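Local coordinates for protein CofB (Escherichia coli, PDB 5AX6) that is the homotrimeric minor pilin of the type IVb pilus CFA/III of enterotoxigenic E. coli and probably takes part in pilus assembly, at residues 15-20 and 106-111; 51-56 and 84-89; 355-360 and 474-479; 436-441 and 460-465. One frame throughout, in Å; residues are numbered along the deposited sequence. Where two conformers were deposited one is given.

Interaction 1: 15-20 and 106-111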
# COMPACT_ATOMS: atom_id res chain seq x y z
N ILE A 15 -22.92 17.72 20.98
CA ILE A 15 -21.60 17.14 20.83
C ILE A 15 -20.91 17.61 19.55
O ILE A 15 -19.69 17.80 19.52
CB ILE A 15 -21.66 15.61 20.82
CG1 ILE A 15 -21.92 15.08 22.23
CG2 ILE A 15 -20.38 15.01 20.24
CD1 ILE A 15 -21.34 15.93 23.32
N SER A 16 -21.67 17.81 18.48
CA SER A 16 -21.07 18.30 17.24
C SER A 16 -20.49 19.70 17.43
O SER A 16 -19.40 19.99 16.94
CB SER A 16 -22.08 18.33 16.10
OG SER A 16 -21.42 18.70 14.90
N GLU A 17 -21.23 20.56 18.13
CA GLU A 17 -20.77 21.90 18.44
C GLU A 17 -19.51 21.83 19.29
O GLU A 17 -18.50 22.47 18.99
CB GLU A 17 -21.86 22.69 19.19
CG GLU A 17 -23.14 22.97 18.41
CD GLU A 17 -23.01 24.16 17.46
OE1 GLU A 17 -23.27 25.31 17.89
OE2 GLU A 17 -22.67 23.94 16.27
N ILE A 18 -19.58 21.04 20.35
CA ILE A 18 -18.46 20.87 21.28
C ILE A 18 -17.21 20.36 20.55
O ILE A 18 -16.14 20.94 20.69
CB ILE A 18 -18.86 19.92 22.42
CG1 ILE A 18 -19.80 20.65 23.39
CG2 ILE A 18 -17.65 19.36 23.14
CD1 ILE A 18 -20.55 19.72 24.34
N ALA A 19 -17.35 19.30 19.75
CA ALA A 19 -16.20 18.72 19.07
C ALA A 19 -15.56 19.72 18.12
O ALA A 19 -14.33 19.77 17.98
CB ALA A 19 -16.60 17.45 18.30
N GLY A 20 -16.39 20.51 17.44
CA GLY A 20 -15.88 21.50 16.51
C GLY A 20 -15.10 22.62 17.19
O GLY A 20 -14.04 23.02 16.72
N ASP A 106 -15.20 24.21 7.79
CA ASP A 106 -16.07 24.62 8.90
C ASP A 106 -15.81 23.79 10.15
O ASP A 106 -15.96 22.57 10.14
CB ASP A 106 -17.54 24.49 8.51
CG ASP A 106 -17.91 25.38 7.34
OD1 ASP A 106 -17.79 26.61 7.47
OD2 ASP A 106 -18.31 24.84 6.29
N TYR A 107 -15.42 24.44 11.23
CA TYR A 107 -15.31 23.73 12.50
C TYR A 107 -16.69 23.42 13.04
O TYR A 107 -16.98 22.32 13.49
CB TYR A 107 -14.51 24.55 13.51
CG TYR A 107 -13.08 24.75 13.07
CD1 TYR A 107 -12.09 23.81 13.37
CD2 TYR A 107 -12.72 25.87 12.33
CE1 TYR A 107 -10.78 23.99 12.96
CE2 TYR A 107 -11.42 26.06 11.91
CZ TYR A 107 -10.45 25.12 12.22
OH TYR A 107 -9.16 25.33 11.79
N ILE A 108 -17.55 24.44 12.99
CA ILE A 108 -18.96 24.29 13.30
C ILE A 108 -19.74 24.95 12.16
O ILE A 108 -19.20 25.79 11.45
CB ILE A 108 -19.34 24.93 14.64
CG1 ILE A 108 -19.05 26.43 14.62
CG2 ILE A 108 -18.57 24.25 15.79
CD1 ILE A 108 -19.39 27.17 15.93
N PRO A 109 -21.01 24.56 12.00
CA PRO A 109 -21.81 25.12 10.90
C PRO A 109 -22.02 26.63 11.02
O PRO A 109 -22.09 27.16 12.13
CB PRO A 109 -23.15 24.37 11.02
CG PRO A 109 -23.11 23.65 12.34
CD PRO A 109 -21.67 23.43 12.66
N CYS A 110 -22.14 27.31 9.88
CA CYS A 110 -22.47 28.73 9.88
C CYS A 110 -23.70 29.00 10.72
O CYS A 110 -23.72 29.91 11.55
CB CYS A 110 -22.71 29.20 8.44
SG CYS A 110 -21.21 29.11 7.44
N GLU A 111 -24.72 28.20 10.49
CA GLU A 111 -25.97 28.35 11.20
C GLU A 111 -25.98 27.37 12.37
O GLU A 111 -25.71 26.19 12.18
CB GLU A 111 -27.14 28.08 10.24
CG GLU A 111 -28.51 28.21 10.85
CD GLU A 111 -29.60 28.03 9.80
OE1 GLU A 111 -29.26 27.98 8.59
OE2 GLU A 111 -30.78 27.95 10.19
O HOH W 1 -19.69 20.79 13.78
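G20 on the helix and Y107 in the facing loop bring their CA atoms to 4.6 Å of each other, and the backbones touch there through a CA-H...O contact, G20 CA to Y107 O at 3.3 Å. Such closeness depends on glycine, since a CB in this position would run into both Y107 O and the CG2 methyl of I108. That methyl drops beside the helix backbone, 3.9 Å from G20 CA and 3.7 Å from E17 O, three residues back along the helix. The I108 side chain is turned so that CG1 lies between the backbone N and the carbonyl carbon (chi1 61°), leaving CG2 as the branch that meets the helix. E17 crosses I108 at about a right angle: its chain bends at chi2 (-81°), and OE2 comes to 3.8 Å from I108 CB while also resting against the CD of P109. The other carboxylate oxygen, OE1, forms a salt bridge with R84, which also binds P109 O, so one arginine ties helix and loop together. The side chain of Y107 comes nearest with CB, 3.6 Å from G20 O; the ring then runs on to F24, and its hydroxyl bonds to E27. In one of the two conformers of S16 a water accepts from OG at 2.9 Å and donates to Y107 O, a link that is therefore tentative. The loop is tied further by the C92-C110 disulfide. In the pilin domain helix 4-25 is thus flanked by this loop on its E17 and G20 side, while I18 turns away from the loop to pack on L225 and I227 of strand 220-227.

Interaction 2: 51-56 and 84-89. With ACT (acetate ion), chain B.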
# COMPACT_ATOMS: atom_id res chain seq x y z
N GLY A 51 -8.10 40.23 19.75
CA GLY A 51 -9.07 40.80 20.66
C GLY A 51 -10.11 39.78 21.08
O GLY A 51 -9.98 38.58 20.81
N ILE A 52 -11.14 40.27 21.76
CA ILE A 52 -12.29 39.47 22.16
C ILE A 52 -12.96 38.82 20.95
O ILE A 52 -13.13 39.47 19.92
CB ILE A 52 -13.31 40.35 22.92
CG1 ILE A 52 -12.68 40.86 24.22
CG2 ILE A 52 -14.62 39.61 23.15
CD1 ILE A 52 -13.59 41.79 25.03
N PRO A 53 -13.38 37.54 21.06
CA PRO A 53 -13.33 36.60 22.18
C PRO A 53 -12.11 35.68 22.15
O PRO A 53 -12.01 34.77 22.98
CB PRO A 53 -14.59 35.78 21.98
CG PRO A 53 -14.65 35.63 20.45
CD PRO A 53 -14.12 36.97 19.91
N TYR A 54 -11.21 35.88 21.20
CA TYR A 54 -10.11 34.95 21.01
C TYR A 54 -9.15 34.94 22.18
O TYR A 54 -8.58 33.90 22.49
CB TYR A 54 -9.32 35.29 19.76
CG TYR A 54 -10.12 35.20 18.49
CD1 TYR A 54 -10.72 34.00 18.12
CD2 TYR A 54 -10.26 36.30 17.66
CE1 TYR A 54 -11.44 33.90 16.93
CE2 TYR A 54 -10.98 36.21 16.47
CZ TYR A 54 -11.56 35.02 16.12
OH TYR A 54 -12.28 34.92 14.95
N ILE A 55 -8.95 36.10 22.80
CA ILE A 55 -7.99 36.18 23.91
C ILE A 55 -8.62 35.87 25.27
O ILE A 55 -7.92 35.91 26.28
CB ILE A 55 -7.34 37.57 24.00
CG1 ILE A 55 -8.40 38.66 24.16
CG2 ILE A 55 -6.46 37.83 22.80
CD1 ILE A 55 -7.83 40.05 24.34
N ASN A 56 -9.91 35.59 25.30
CA ASN A 56 -10.59 35.28 26.56
C ASN A 56 -10.04 34.00 27.19
O ASN A 56 -10.00 32.96 26.53
CB ASN A 56 -12.10 35.13 26.35
CG ASN A 56 -12.77 36.44 26.01
OD1 ASN A 56 -12.18 37.31 25.37
ND2 ASN A 56 -14.02 36.58 26.44
N ARG A 84 -20.69 33.53 17.84
CA ARG A 84 -20.56 32.50 16.81
C ARG A 84 -19.80 32.99 15.58
O ARG A 84 -19.11 32.20 14.92
CB ARG A 84 -21.94 31.96 16.39
CG ARG A 84 -21.81 30.62 15.66
CD ARG A 84 -23.16 30.03 15.21
NE ARG A 84 -22.97 28.68 14.67
CZ ARG A 84 -23.00 27.57 15.41
NH1 ARG A 84 -23.23 27.65 16.71
NH2 ARG A 84 -22.80 26.39 14.84
N ILE A 85 -19.90 34.27 15.26
CA ILE A 85 -19.25 34.77 14.05
C ILE A 85 -17.73 34.63 14.09
O ILE A 85 -17.10 34.48 13.06
CB ILE A 85 -19.61 36.25 13.77
CG1 ILE A 85 -18.88 37.19 14.71
CG2 ILE A 85 -21.14 36.45 13.83
CD1 ILE A 85 -19.00 38.65 14.32
N PHE A 86 -17.15 34.63 15.29
CA PHE A 86 -15.69 34.52 15.38
C PHE A 86 -15.17 33.09 15.25
O PHE A 86 -13.97 32.87 15.07
CB PHE A 86 -15.23 35.15 16.70
CG PHE A 86 -15.65 36.58 16.84
CD1 PHE A 86 -14.92 37.57 16.20
CD2 PHE A 86 -16.80 36.93 17.53
CE1 PHE A 86 -15.32 38.90 16.28
CE2 PHE A 86 -17.19 38.27 17.62
CZ PHE A 86 -16.45 39.24 16.99
N PHE A 87 -16.07 32.12 15.32
CA PHE A 87 -15.69 30.72 15.19
C PHE A 87 -16.28 30.09 13.94
O PHE A 87 -16.26 28.86 13.78
CB PHE A 87 -16.14 29.94 16.42
CG PHE A 87 -15.46 30.41 17.67
CD1 PHE A 87 -14.20 29.94 17.99
CD2 PHE A 87 -16.07 31.36 18.48
CE1 PHE A 87 -13.55 30.39 19.13
CE2 PHE A 87 -15.43 31.82 19.62
CZ PHE A 87 -14.16 31.34 19.95
N THR A 88 -16.79 30.93 13.05
CA THR A 88 -17.30 30.44 11.77
C THR A 88 -16.72 31.26 10.62
O THR A 88 -16.18 32.33 10.84
CB THR A 88 -18.84 30.48 11.72
OG1 THR A 88 -19.31 31.78 12.10
CG2 THR A 88 -19.42 29.44 12.68
N ARG A 89 -16.80 30.75 9.40
CA ARG A 89 -16.17 31.43 8.27
C ARG A 89 -16.69 32.84 8.05
O ARG A 89 -17.89 33.09 8.18
CB ARG A 89 -16.36 30.63 6.98
CG ARG A 89 -15.67 29.27 6.97
CD ARG A 89 -15.90 28.56 5.63
NE ARG A 89 -17.32 28.35 5.36
CZ ARG A 89 -18.03 29.03 4.45
NH1 ARG A 89 -17.46 29.98 3.72
NH2 ARG A 89 -19.33 28.76 4.28
C ACT B . -8.29 39.26 16.11
O ACT B . -7.15 38.75 16.24
OXT ACT B . -8.90 39.60 17.17
CH3 ACT B . -8.86 39.46 14.74
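Y54 and F86 meet ring to ring at almost a right angle: the edge of F86 is aimed, with an offset, at the face of Y54, the planes 88° apart and the centroids 5.9 Å from each other. Y54 in turn presents its own edge to the face of F87, with planes at 65°. Its CG stands opposite the carbonyl carbon (chi1 -62°), which sends the ring across to segment 84-89, where OH donates to F86 O at 2.7 Å, in the carbonyl plane and on a lone pair. Y54, F86 and F87 thus form an aromatic cluster between two loops of the pilin domain, and P53, which follows a cis peptide bond and starts a type I turn to N56, wedges in beside it. P53 CD sits over one face of F86, 3.7 Å from the ring centroid in a CH-pi contact, while I85 CG1 lies against the opposite face. P53 CG reaches F87 CE2 at 4.0 Å. A phenylalanine in place of Y54 would probably keep the ring contacts but leave F86 O without this donor and the ring less firmly tied to 84-89. An acetate ion, probably from the crystallisation liquor, brings OXT to the edge of the Y54 ring, in its plane; OXT also accepts from G51 N at 2.8 Å.

Interaction 3: 355-360 and 474-479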
# COMPACT_ATOMS: atom_id res chain seq x y z
N SER A 355 4.27 -39.74 -31.82
CA SER A 355 5.57 -40.41 -31.83
C SER A 355 5.62 -41.81 -32.43
O SER A 355 6.61 -42.51 -32.23
CB SER A 355 6.13 -40.45 -30.40
OG SER A 355 5.27 -41.13 -29.50
N ASN A 356 4.61 -42.22 -33.19
CA ASN A 356 4.71 -43.49 -33.93
C ASN A 356 5.59 -43.31 -35.16
O ASN A 356 5.39 -42.38 -35.94
CB ASN A 356 3.33 -44.03 -34.32
CG ASN A 356 2.62 -44.68 -33.16
OD1 ASN A 356 3.25 -45.09 -32.18
ND2 ASN A 356 1.30 -44.77 -33.24
N SER A 357 6.54 -44.23 -35.34
CA SER A 357 7.58 -44.08 -36.36
C SER A 357 7.64 -45.22 -37.38
O SER A 357 7.89 -44.99 -38.57
CB SER A 357 8.94 -43.95 -35.67
OG SER A 357 9.96 -43.67 -36.60
N ASN A 358 7.45 -46.45 -36.93
CA ASN A 358 7.53 -47.58 -37.85
C ASN A 358 6.15 -48.08 -38.23
O ASN A 358 5.17 -47.84 -37.52
CB ASN A 358 8.36 -48.71 -37.24
CG ASN A 358 7.93 -49.06 -35.83
OD1 ASN A 358 6.78 -49.44 -35.59
ND2 ASN A 358 8.86 -48.95 -34.89
N ALA A 359 6.08 -48.79 -39.36
CA ALA A 359 4.83 -49.22 -39.96
C ALA A 359 3.92 -49.98 -39.01
O ALA A 359 2.70 -49.80 -39.03
CB ALA A 359 5.11 -50.07 -41.19
N SER A 360 4.49 -50.85 -38.17
CA SER A 360 3.67 -51.70 -37.31
C SER A 360 2.89 -50.87 -36.30
O SER A 360 1.74 -51.19 -35.99
CB SER A 360 4.53 -52.74 -36.59
OG SER A 360 5.42 -52.14 -35.68
N ASN A 474 -1.44 -41.74 -34.54
CA ASN A 474 -0.44 -40.95 -33.82
C ASN A 474 0.93 -40.86 -34.49
O ASN A 474 1.94 -41.26 -33.91
CB ASN A 474 -0.25 -41.52 -32.41
CG ASN A 474 -1.53 -41.57 -31.62
OD1 ASN A 474 -2.43 -40.74 -31.81
ND2 ASN A 474 -1.64 -42.55 -30.72
N PRO A 475 0.97 -40.33 -35.72
CA PRO A 475 2.18 -40.33 -36.54
C PRO A 475 3.19 -39.21 -36.22
O PRO A 475 2.79 -38.08 -35.91
CB PRO A 475 1.64 -40.16 -37.96
CG PRO A 475 0.34 -39.48 -37.80
CD PRO A 475 -0.19 -39.77 -36.43
N LYS A 476 4.48 -39.52 -36.32
CA LYS A 476 5.53 -38.53 -36.08
C LYS A 476 5.54 -37.43 -37.13
O LYS A 476 6.22 -36.41 -36.97
CB LYS A 476 6.91 -39.20 -36.06
CG LYS A 476 7.23 -39.91 -37.38
CD LYS A 476 8.67 -40.38 -37.43
CE LYS A 476 8.95 -41.08 -38.76
NZ LYS A 476 10.28 -41.74 -38.79
N PHE A 477 4.81 -37.64 -38.23
CA PHE A 477 4.71 -36.61 -39.25
C PHE A 477 3.40 -35.82 -39.15
O PHE A 477 2.88 -35.30 -40.15
CB PHE A 477 4.90 -37.20 -40.66
CG PHE A 477 4.22 -38.53 -40.88
CD1 PHE A 477 2.88 -38.58 -41.26
CD2 PHE A 477 4.93 -39.72 -40.76
CE1 PHE A 477 2.26 -39.81 -41.49
CE2 PHE A 477 4.31 -40.95 -40.99
CZ PHE A 477 2.98 -40.99 -41.35
N LEU A 478 2.90 -35.73 -37.92
CA LEU A 478 1.82 -34.82 -37.56
C LEU A 478 2.26 -34.16 -36.26
O LEU A 478 2.58 -34.85 -35.29
CB LEU A 478 0.48 -35.54 -37.37
CG LEU A 478 -0.66 -34.69 -36.81
CD1 LEU A 478 -1.00 -33.56 -37.78
CD2 LEU A 478 -1.93 -35.53 -36.51
N SER A 479 2.30 -32.83 -36.24
CA SER A 479 2.66 -32.15 -35.01
C SER A 479 1.63 -31.09 -34.68
O SER A 479 0.91 -30.62 -35.57
CB SER A 479 4.05 -31.53 -35.10
OG SER A 479 4.09 -30.50 -36.07
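N356 bridges to P475 in the tight part of this contact, their CA atoms 4.8 Å apart, bonded to N474 O and K476 N on the two sides of that proline. N356 N donates to N474 O at 2.9 Å, nearly along the C=O axis, and N356 O takes the N-H of K476 at 3.0 Å, so N356 is gripped through both of its backbone polar atoms. Its side chain stays close to N474 too, with CB 3.1 Å from N474 O and ND2 3.7 Å from N474 CB, the two amide planes 37° apart. These buried amides have partners beyond the bridge: N356 ND2 bonds to L473 O, while N474 accepts from A457 N at OD1 and donates to K378 O from ND2. Toward solvent the contact is looser and is carried mainly by the K476 side chain and S357. K476 has CG between the backbone N and the carbonyl carbon (chi1 59°), and from there the chain runs fully extended; CG passes 3.4 Å from N356 O, and NZ ends 2.9 Å from S357 OG, to which it donates. NZ also bonds to Y419 O. With an alanine here, S357 OG and Y419 O would probably lose the donor they share, and N356 O the aliphatic cover of CG. Beyond S357 the exposed N358 takes the N-cap position of helix 359-362. The bridge therefore lies where that short helix, the loop after strand 341-353 and the turn between strands 468-473 and 478-487 converge in the C-terminal domain; P475 and F477 lean on L362 of the helix and on M459 of strand 452-463.

Interaction 4: 436-441 and 460-465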
# COMPACT_ATOMS: atom_id res chain seq x y z
N LEU A 436 5.60 -38.38 -50.45
CA LEU A 436 4.26 -37.95 -50.07
C LEU A 436 3.14 -38.50 -50.96
O LEU A 436 3.25 -38.53 -52.19
CB LEU A 436 4.19 -36.41 -50.04
CG LEU A 436 5.13 -35.72 -49.04
CD1 LEU A 436 4.69 -34.29 -48.76
CD2 LEU A 436 5.29 -36.50 -47.73
N GLY A 437 2.06 -38.93 -50.32
CA GLY A 437 0.85 -39.32 -51.03
C GLY A 437 -0.15 -38.18 -50.98
O GLY A 437 0.25 -37.01 -50.88
N TYR A 438 -1.44 -38.49 -51.07
CA TYR A 438 -2.48 -37.47 -50.99
C TYR A 438 -3.07 -37.48 -49.59
O TYR A 438 -3.38 -38.53 -49.04
CB TYR A 438 -3.59 -37.69 -52.00
CG TYR A 438 -3.12 -37.95 -53.41
CD1 TYR A 438 -1.90 -37.46 -53.86
CD2 TYR A 438 -3.90 -38.68 -54.30
CE1 TYR A 438 -1.46 -37.70 -55.16
CE2 TYR A 438 -3.46 -38.94 -55.59
CZ TYR A 438 -2.25 -38.44 -56.01
OH TYR A 438 -1.83 -38.69 -57.30
N LEU A 439 -3.22 -36.30 -49.01
CA LEU A 439 -3.77 -36.19 -47.67
C LEU A 439 -5.30 -36.29 -47.68
O LEU A 439 -5.96 -35.64 -48.49
CB LEU A 439 -3.33 -34.85 -47.06
CG LEU A 439 -3.52 -34.57 -45.59
CD1 LEU A 439 -2.78 -35.62 -44.77
CD2 LEU A 439 -2.98 -33.16 -45.32
N SER A 440 -5.87 -37.12 -46.81
CA SER A 440 -7.32 -37.11 -46.59
C SER A 440 -7.66 -36.21 -45.40
O SER A 440 -8.81 -35.77 -45.24
CB SER A 440 -7.85 -38.51 -46.36
OG SER A 440 -7.79 -39.27 -47.55
N GLY A 441 -6.66 -35.97 -44.56
CA GLY A 441 -6.84 -35.12 -43.40
C GLY A 441 -6.51 -35.81 -42.10
O GLY A 441 -5.88 -36.86 -42.08
N GLY A 460 -5.68 -39.96 -42.57
CA GLY A 460 -5.95 -40.71 -43.78
C GLY A 460 -5.01 -40.29 -44.89
O GLY A 460 -4.84 -39.09 -45.14
N VAL A 461 -4.40 -41.27 -45.55
CA VAL A 461 -3.45 -41.01 -46.63
C VAL A 461 -3.67 -41.99 -47.78
O VAL A 461 -3.86 -43.18 -47.56
CB VAL A 461 -1.99 -41.11 -46.12
CG1 VAL A 461 -1.00 -41.13 -47.29
CG2 VAL A 461 -1.67 -39.97 -45.14
N PHE A 462 -3.69 -41.47 -49.00
CA PHE A 462 -3.71 -42.34 -50.18
C PHE A 462 -2.33 -42.39 -50.81
O PHE A 462 -1.75 -41.36 -51.11
CB PHE A 462 -4.73 -41.86 -51.21
CG PHE A 462 -4.75 -42.70 -52.47
CD1 PHE A 462 -5.32 -43.96 -52.46
CD2 PHE A 462 -4.18 -42.23 -53.64
CE1 PHE A 462 -5.33 -44.74 -53.61
CE2 PHE A 462 -4.19 -43.00 -54.79
CZ PHE A 462 -4.76 -44.26 -54.78
N ASP A 463 -1.82 -43.60 -51.02
CA ASP A 463 -0.53 -43.79 -51.66
C ASP A 463 -0.74 -44.04 -53.15
O ASP A 463 -1.17 -45.12 -53.54
CB ASP A 463 0.23 -44.96 -51.01
CG ASP A 463 1.67 -45.09 -51.51
OD1 ASP A 463 2.00 -44.54 -52.58
OD2 ASP A 463 2.47 -45.74 -50.81
N PRO A 464 -0.43 -43.04 -53.99
CA PRO A 464 -0.68 -43.15 -55.44
C PRO A 464 0.27 -44.13 -56.13
O PRO A 464 -0.09 -44.69 -57.17
CB PRO A 464 -0.47 -41.72 -55.94
CG PRO A 464 0.43 -41.08 -54.93
CD PRO A 464 0.11 -41.72 -53.61
N LEU A 465 1.44 -44.34 -55.55
CA LEU A 465 2.43 -45.27 -56.10
C LEU A 465 1.92 -46.72 -56.08
O LEU A 465 2.17 -47.48 -57.01
CB LEU A 465 3.74 -45.18 -55.32
CG LEU A 465 4.87 -44.39 -56.00
CD1 LEU A 465 4.33 -43.13 -56.66
CD2 LEU A 465 5.97 -44.05 -55.00
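Y438 and F462 are paired across the strands as a hydrogen-bonded antiparallel pair, Y438 N to F462 O at 2.9 Å and F462 N to Y438 O at 3.0 Å, and their side chains lie side by side on one face of the sheet. From CB, the Y438 side chain sets CG opposite the carbonyl carbon (chi1 -49°), which lays the ring alongside F462 and against P464. CD2 meets F462 CD2 at 3.6 Å, and CE2 remains 3.9 Å from that same atom. The two rings are oblique, their planes 36° apart. P464 CG lies over one face of the ring in a CH-pi contact, 3.9 Å from CE1. CZ is 3.7 Å from P464 CB, and the tip, OH, rests at 3.6 Å on the same carbon. The strands belong to the hairpin 438-448 and 452-463 of the C-terminal domain, which lies at the trimer interface: Y438 packs edge-to-face with Y438 of both neighbouring subunits, and S440 OG bonds to G437 O of the second subunit. Within the hairpin S440 N donates to G460 O at 2.8 Å. G460 and G437 suit this closeness, because a CB on G460 would clash with S440 CB, and one on G437 with F462 O.

How the interactions relate
The four contacts fall into two pairs at opposite ends of an elongated chain, 86 to 101 Å apart between centres across the pairs. Interactions 1 and 2 lie in the pilin domain, centres 14 Å apart, the second nested within the loop closed by the first; they touch through the E17-R84 and D106-R89 salt bridges, so helix 4-25 and the loops beside it form one connected patch. Interactions 3 and 4 follow later in the C-terminal domain, centres about 15 Å apart, with interaction 4 nested inside interaction 3; strand 452-463 carries one side of interaction 4 and lies against 474-479 of interaction 3. Of the four, interaction 4 alone is touched by other subunits, so at least some trimer contacts lie at the end remote from the pilin domain.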